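Local coordinates for endoglucanase (Komagataeibacter sucrofermentans, PDB 6VC5), which probably hydrolyses internal beta-1,4-glucosidic linkages in cellulose, lichenin and cereal beta-D-glucans as a family 8 glycoside hydrolase, at residues Trp8-Ile22 and Phe42-Ile55. Numbering follows the deposited sequence.
Sequences WAIFRDKYFHPNGRI and FSAAAGDQAAFEVI
The indole of W8 lies with one face on the backbone of the facing helix, S43 CA above its centre and F42 C nearer the rim; R12 CB lies over the opposite face, toward its rim. At its edge and in its plane, W8 NE1 gives D48 OD2 a nearly straight hydrogen bond (2.9 Å, 175°) on the lone pair directed away from OD1. W8 CG is anti to the backbone N (chi1 163°), which carries the ring into the junction of helices 42-46 and 49-55, a knob among F42, S43, A46 and A51; A46 CB meets W8 CD1 at 3.7 Å. R12 NH1 reaches the same oxygen, D48 OD2, at 2.7 Å in a salt bridge, its guanidinium almost perpendicular to the carboxylate and approaching from above that plane. Two donors thus grip OD2, while D48 OD1 accepts from A51 N (3.2 Å) and caps the next helix, so the carboxylate is held at both oxygens. F11 turns one face to the edge of F42 in a T-shaped pair (centroids 5.2 Å apart, planes at 90°); Y15 CD2 lies over the other face. The F16 ring meets V54 CG2 and I55 CG1 at its edge, the latter 3.6 Å from F16 CE1. Beyond it, the type I turn H17-G20 brings glycine backbone against helix 49-62, with CA-H...O contacts from G20 CA to V54 O (3.5 Å) and from I55 CA to G20 O (3.4 Å). G20 O takes its conventional hydrogen bond from Q36 NE2, and helix 300-313 packs on F42. In the (alpha/alpha)6 barrel of family 8, a Schellman motif at G47 and the D48 N-cap join helices 33-46 and 49-62, and W8 and R12 of helix 4-15 clasp the capping aspartate.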
loop_
_atom_site.group_PDB
_atom_site.type_symbol
_atom_site.label_atom_id
_atom_site.label_comp_id
_atom_site.label_asym_id
_atom_site.label_seq_id
_atom_site.Cartn_x
_atom_site.Cartn_y
_atom_site.Cartn_z
ATOM N N TRP A 8 14.692 -7.843 7.111
ATOM C CA TRP A 8 13.678 -8.890 7.002
ATOM C C TRP A 8 13.808 -9.915 8.125
ATOM O O TRP A 8 12.802 -10.356 8.689
ATOM C CB TRP A 8 13.725 -9.573 5.633
ATOM C CG TRP A 8 13.004 -10.920 5.605
ATOM C CD1 TRP A 8 13.578 -12.144 5.406
ATOM C CD2 TRP A 8 11.597 -11.165 5.797
ATOM N NE1 TRP A 8 12.618 -13.130 5.453
ATOM C CE2 TRP A 8 11.396 -12.559 5.688
ATOM C CE3 TRP A 8 10.489 -10.342 6.035
ATOM C CZ2 TRP A 8 10.133 -13.149 5.811
ATOM C CZ3 TRP A 8 9.232 -10.933 6.165
ATOM C CH2 TRP A 8 9.069 -12.328 6.050
ATOM N N ALA A 9 15.040 -10.288 8.483
ATOM C CA ALA A 9 15.229 -11.260 9.559
ATOM C C ALA A 9 14.603 -10.784 10.868
ATOM O O ALA A 9 14.031 -11.583 11.619
ATOM C CB ALA A 9 16.714 -11.553 9.748
ATOM N N ILE A 10 14.703 -9.486 11.161
ATOM C CA ILE A 10 14.050 -8.930 12.345
ATOM C C ILE A 10 12.531 -8.985 12.206
ATOM O O ILE A 10 11.824 -9.415 13.129
ATOM C CB ILE A 10 14.537 -7.494 12.603
ATOM C CG1 ILE A 10 16.039 -7.469 12.887
ATOM C CG2 ILE A 10 13.784 -6.885 13.760
ATOM C CD1 ILE A 10 16.650 -6.076 12.705
ATOM N N PHE A 11 12.003 -8.510 11.068
ATOM C CA PHE A 11 10.563 -8.566 10.828
ATOM C C PHE A 11 10.054 -9.992 10.956
ATOM O O PHE A 11 9.049 -10.249 11.634
ATOM C CB PHE A 11 10.243 -8.011 9.435
ATOM C CG PHE A 11 8.772 -7.795 9.183
ATOM C CD1 PHE A 11 8.187 -6.558 9.417
ATOM C CD2 PHE A 11 7.976 -8.825 8.705
ATOM C CE1 PHE A 11 6.824 -6.349 9.177
ATOM C CE2 PHE A 11 6.616 -8.625 8.462
ATOM C CZ PHE A 11 6.043 -7.391 8.700
ATOM N N ARG A 12 10.764 -10.931 10.332
ATOM C CA ARG A 12 10.348 -12.330 10.339
ATOM C C ARG A 12 10.338 -12.896 11.753
ATOM O O ARG A 12 9.406 -13.615 12.140
ATOM C CB ARG A 12 11.277 -13.145 9.436
ATOM C CG ARG A 12 10.892 -14.614 9.315
ATOM C CD ARG A 12 11.997 -15.400 8.624
ATOM N NE ARG A 12 13.237 -15.384 9.390
ATOM C CZ ARG A 12 14.453 -15.436 8.852
ATOM N NH1 ARG A 12 14.598 -15.505 7.535
ATOM N NH2 ARG A 12 15.530 -15.412 9.631
ATOM N N ASP A 13 11.362 -12.578 12.545
ATOM C CA ASP A 13 11.410 -13.083 13.915
ATOM C C ASP A 13 10.206 -12.606 14.724
ATOM O O ASP A 13 9.686 -13.343 15.571
ATOM C CB ASP A 13 12.716 -12.642 14.574
ATOM C CG ASP A 13 12.776 -12.995 16.049
ATOM O OD1 ASP A 13 13.122 -12.107 16.860
ATOM O OD2 ASP A 13 12.489 -14.162 16.397
ATOM N N LYS A 14 9.738 -11.380 14.465
ATOM C CA LYS A 14 8.678 -10.794 15.279
ATOM C C LYS A 14 7.285 -11.230 14.828
ATOM O O LYS A 14 6.412 -11.476 15.671
ATOM C CB LYS A 14 8.780 -9.267 15.241
ATOM C CG LYS A 14 10.021 -8.728 15.940
ATOM C CD LYS A 14 10.124 -7.220 15.817
ATOM C CE LYS A 14 10.733 -6.612 17.071
ATOM N NZ LYS A 14 9.685 -6.133 18.016
ATOM N N TYR A 15 7.052 -11.341 13.513
ATOM C CA TYR A 15 5.695 -11.423 12.995
ATOM C C TYR A 15 5.397 -12.637 12.133
ATOM O O TYR A 15 4.219 -12.865 11.831
ATOM C CB TYR A 15 5.332 -10.150 12.211
ATOM C CG TYR A 15 5.624 -8.879 12.975
ATOM C CD1 TYR A 15 4.998 -8.613 14.193
ATOM C CD2 TYR A 15 6.531 -7.952 12.489
ATOM C CE1 TYR A 15 5.270 -7.456 14.904
ATOM C CE2 TYR A 15 6.812 -6.788 13.195
ATOM C CZ TYR A 15 6.180 -6.551 14.394
ATOM O OH TYR A 15 6.443 -5.404 15.100
ATOM N N PHE A 16 6.401 -13.407 11.722
ATOM C CA PHE A 16 6.199 -14.576 10.875
ATOM C C PHE A 16 5.997 -15.829 11.722
ATOM O O PHE A 16 6.694 -16.047 12.719
ATOM C CB PHE A 16 7.415 -14.744 9.958
ATOM C CG PHE A 16 7.470 -16.066 9.221
ATOM C CD1 PHE A 16 6.806 -16.241 8.017
ATOM C CD2 PHE A 16 8.223 -17.115 9.720
ATOM C CE1 PHE A 16 6.881 -17.455 7.334
ATOM C CE2 PHE A 16 8.305 -18.336 9.046
ATOM C CZ PHE A 16 7.640 -18.506 7.859
ATOM N N HIS A 17 5.042 -16.658 11.311
ATOM C CA HIS A 17 4.796 -17.945 11.935
ATOM C C HIS A 17 5.021 -19.068 10.927
ATOM O O HIS A 17 4.833 -18.878 9.716
ATOM C CB HIS A 17 3.361 -17.987 12.477
ATOM C CG HIS A 17 3.141 -17.037 13.609
ATOM N ND1 HIS A 17 3.170 -17.430 14.930
ATOM C CD2 HIS A 17 2.952 -15.695 13.618
ATOM C CE1 HIS A 17 2.977 -16.376 15.704
ATOM N NE2 HIS A 17 2.848 -15.311 14.934
ATOM N N PRO A 18 5.435 -20.248 11.398
ATOM C CA PRO A 18 5.838 -21.320 10.470
ATOM C C PRO A 18 4.741 -21.799 9.532
ATOM O O PRO A 18 5.066 -22.368 8.481
ATOM C CB PRO A 18 6.301 -22.444 11.410
ATOM C CG PRO A 18 6.669 -21.747 12.674
ATOM C CD PRO A 18 5.705 -20.600 12.802
ATOM N N ASN A 19 3.463 -21.607 9.872
ATOM C CA ASN A 19 2.384 -21.945 8.946
ATOM C C ASN A 19 2.220 -20.939 7.813
ATOM O O ASN A 19 1.399 -21.182 6.914
ATOM C CB ASN A 19 1.048 -22.155 9.675
ATOM C CG ASN A 19 0.549 -20.908 10.406
ATOM O OD1 ASN A 19 1.167 -19.837 10.371
ATOM N ND2 ASN A 19 -0.593 -21.049 11.066
ATOM N N GLY A 20 2.994 -19.853 7.807
ATOM C CA GLY A 20 2.894 -18.865 6.757
ATOM C C GLY A 20 2.123 -17.618 7.127
ATOM O O GLY A 20 2.061 -16.696 6.307
ATOM N N ARG A 21 1.541 -17.554 8.328
ATOM C CA ARG A 21 0.774 -16.379 8.726
ATOM C C ARG A 21 1.692 -15.245 9.164
ATOM O O ARG A 21 2.701 -15.456 9.842
ATOM C CB ARG A 21 -0.165 -16.722 9.884
ATOM C CG ARG A 21 -1.358 -17.522 9.449
ATOM C CD ARG A 21 -2.318 -17.735 10.590
ATOM N NE ARG A 21 -2.948 -16.481 10.989
ATOM C CZ ARG A 21 -3.780 -16.357 12.015
ATOM N NH1 ARG A 21 -4.095 -17.421 12.742
ATOM N NH2 ARG A 21 -4.293 -15.170 12.316
ATOM N N ILE A 22 1.327 -14.031 8.774
ATOM C CA ILE A 22 1.928 -12.816 9.310
ATOM C C ILE A 22 0.930 -12.275 10.321
ATOM O O ILE A 22 -0.247 -12.087 9.989
ATOM C CB ILE A 22 2.167 -11.793 8.188
ATOM C CG1 ILE A 22 3.098 -12.373 7.125
ATOM C CG2 ILE A 22 2.724 -10.487 8.762
ATOM C CD1 ILE A 22 4.409 -12.874 7.677
ATOM N N PHE A 42 8.461 -8.685 1.226
ATOM C CA PHE A 42 9.732 -8.555 1.937
ATOM C C PHE A 42 10.596 -9.804 1.774
ATOM O O PHE A 42 11.819 -9.704 1.610
ATOM C CB PHE A 42 9.502 -8.282 3.426
ATOM C CG PHE A 42 8.665 -7.056 3.739
ATOM C CD1 PHE A 42 8.447 -6.059 2.806
ATOM C CD2 PHE A 42 8.098 -6.924 4.998
ATOM C CE1 PHE A 42 7.665 -4.936 3.121
ATOM C CE2 PHE A 42 7.325 -5.816 5.318
ATOM C CZ PHE A 42 7.105 -4.826 4.368
ATOM N N SER A 43 9.984 -10.994 1.846
ATOM C CA SER A 43 10.738 -12.231 1.673
ATOM C C SER A 43 11.248 -12.386 0.244
ATOM O O SER A 43 12.361 -12.881 0.037
ATOM C CB SER A 43 9.916 -13.443 2.131
ATOM O OG SER A 43 8.758 -13.628 1.349
ATOM N N ALA A 44 10.464 -11.956 -0.750
ATOM C CA ALA A 44 10.961 -11.973 -2.130
ATOM C C ALA A 44 12.145 -11.025 -2.301
ATOM O O ALA A 44 13.155 -11.381 -2.918
ATOM C CB ALA A 44 9.836 -11.597 -3.094
ATOM N N ALA A 45 12.031 -9.800 -1.774
ATOM C CA ALA A 45 13.125 -8.833 -1.873
ATOM C C ALA A 45 14.375 -9.324 -1.146
ATOM O O ALA A 45 15.501 -9.114 -1.615
ATOM C CB ALA A 45 12.674 -7.488 -1.302
ATOM N N ALA A 46 14.200 -9.965 0.008
ATOM C CA ALA A 46 15.313 -10.464 0.806
ATOM C C ALA A 46 15.882 -11.785 0.298
ATOM O O ALA A 46 16.967 -12.179 0.737
ATOM C CB ALA A 46 14.858 -10.645 2.254
ATOM N N GLY A 47 15.188 -12.473 -0.602
ATOM C CA GLY A 47 15.661 -13.751 -1.105
ATOM C C GLY A 47 15.401 -14.937 -0.204
ATOM O O GLY A 47 16.142 -15.920 -0.261
ATOM N N ASP A 48 14.357 -14.881 0.623
ATOM C CA ASP A 48 14.037 -15.950 1.576
ATOM C C ASP A 48 12.905 -16.787 0.982
ATOM O O ASP A 48 11.716 -16.587 1.267
ATOM C CB ASP A 48 13.655 -15.329 2.927
ATOM C CG ASP A 48 13.424 -16.359 4.023
ATOM O OD1 ASP A 48 13.422 -17.576 3.745
ATOM O OD2 ASP A 48 13.249 -15.940 5.188
ATOM N N GLN A 49 13.285 -17.748 0.133
ATOM C CA GLN A 49 12.273 -18.513 -0.588
ATOM C C GLN A 49 11.479 -19.441 0.329
ATOM O O GLN A 49 10.279 -19.648 0.108
ATOM C CB GLN A 49 12.893 -19.292 -1.747
ATOM C CG GLN A 49 11.824 -19.849 -2.671
ATOM C CD GLN A 49 12.375 -20.395 -3.969
ATOM O OE1 GLN A 49 13.592 -20.550 -4.131
ATOM N NE2 GLN A 49 11.477 -20.692 -4.907
ATOM N N ALA A 50 12.121 -20.021 1.344
ATOM C CA ALA A 50 11.396 -20.907 2.249
ATOM C C ALA A 50 10.262 -20.166 2.941
ATOM O O ALA A 50 9.163 -20.711 3.112
ATOM C CB ALA A 50 12.352 -21.503 3.279
ATOM N N ALA A 51 10.502 -18.914 3.327
ATOM C CA ALA A 51 9.436 -18.126 3.930
ATOM C C ALA A 51 8.386 -17.743 2.896
ATOM O O ALA A 51 7.183 -17.885 3.148
ATOM C CB ALA A 51 10.005 -16.881 4.613
ATOM N N PHE A 52 8.825 -17.245 1.729
ATOM C CA PHE A 52 7.884 -16.816 0.697
ATOM C C PHE A 52 6.894 -17.926 0.383
ATOM O O PHE A 52 5.677 -17.695 0.335
ATOM C CB PHE A 52 8.630 -16.421 -0.584
ATOM C CG PHE A 52 7.706 -15.954 -1.684
ATOM C CD1 PHE A 52 7.422 -14.601 -1.826
ATOM C CD2 PHE A 52 7.050 -16.860 -2.508
ATOM C CE1 PHE A 52 6.554 -14.150 -2.803
ATOM C CE2 PHE A 52 6.154 -16.419 -3.474
ATOM C CZ PHE A 52 5.906 -15.065 -3.624
ATOM N N GLU A 53 7.413 -19.143 0.181
ATOM C CA GLU A 53 6.597 -20.270 -0.264
ATOM C C GLU A 53 5.435 -20.530 0.688
ATOM O O GLU A 53 4.289 -20.694 0.252
ATOM C CB GLU A 53 7.480 -21.520 -0.397
ATOM C CG GLU A 53 6.997 -22.561 -1.410
ATOM C CD GLU A 53 8.147 -23.236 -2.161
ATOM O OE1 GLU A 53 7.886 -24.011 -3.112
ATOM O OE2 GLU A 53 9.319 -22.978 -1.810
ATOM N N VAL A 54 5.709 -20.551 1.999
ATOM C CA VAL A 54 4.652 -20.843 2.972
ATOM C C VAL A 54 3.707 -19.653 3.167
ATOM O O VAL A 54 2.511 -19.846 3.411
ATOM C CB VAL A 54 5.200 -21.391 4.306
ATOM C CG1 VAL A 54 5.930 -22.733 4.084
ATOM C CG2 VAL A 54 6.090 -20.382 5.006
ATOM N N ILE A 55 4.212 -18.414 3.085
ATOM C CA ILE A 55 3.323 -17.257 3.218
ATOM C C ILE A 55 2.320 -17.215 2.067
ATOM O O ILE A 55 1.123 -16.991 2.272
ATOM C CB ILE A 55 4.136 -15.956 3.320
ATOM C CG1 ILE A 55 5.076 -15.986 4.525
ATOM C CG2 ILE A 55 3.175 -14.752 3.400
ATOM C CD1 ILE A 55 6.183 -14.948 4.436
HETATM O O HOH W 1 1.459 -22.490 3.988
#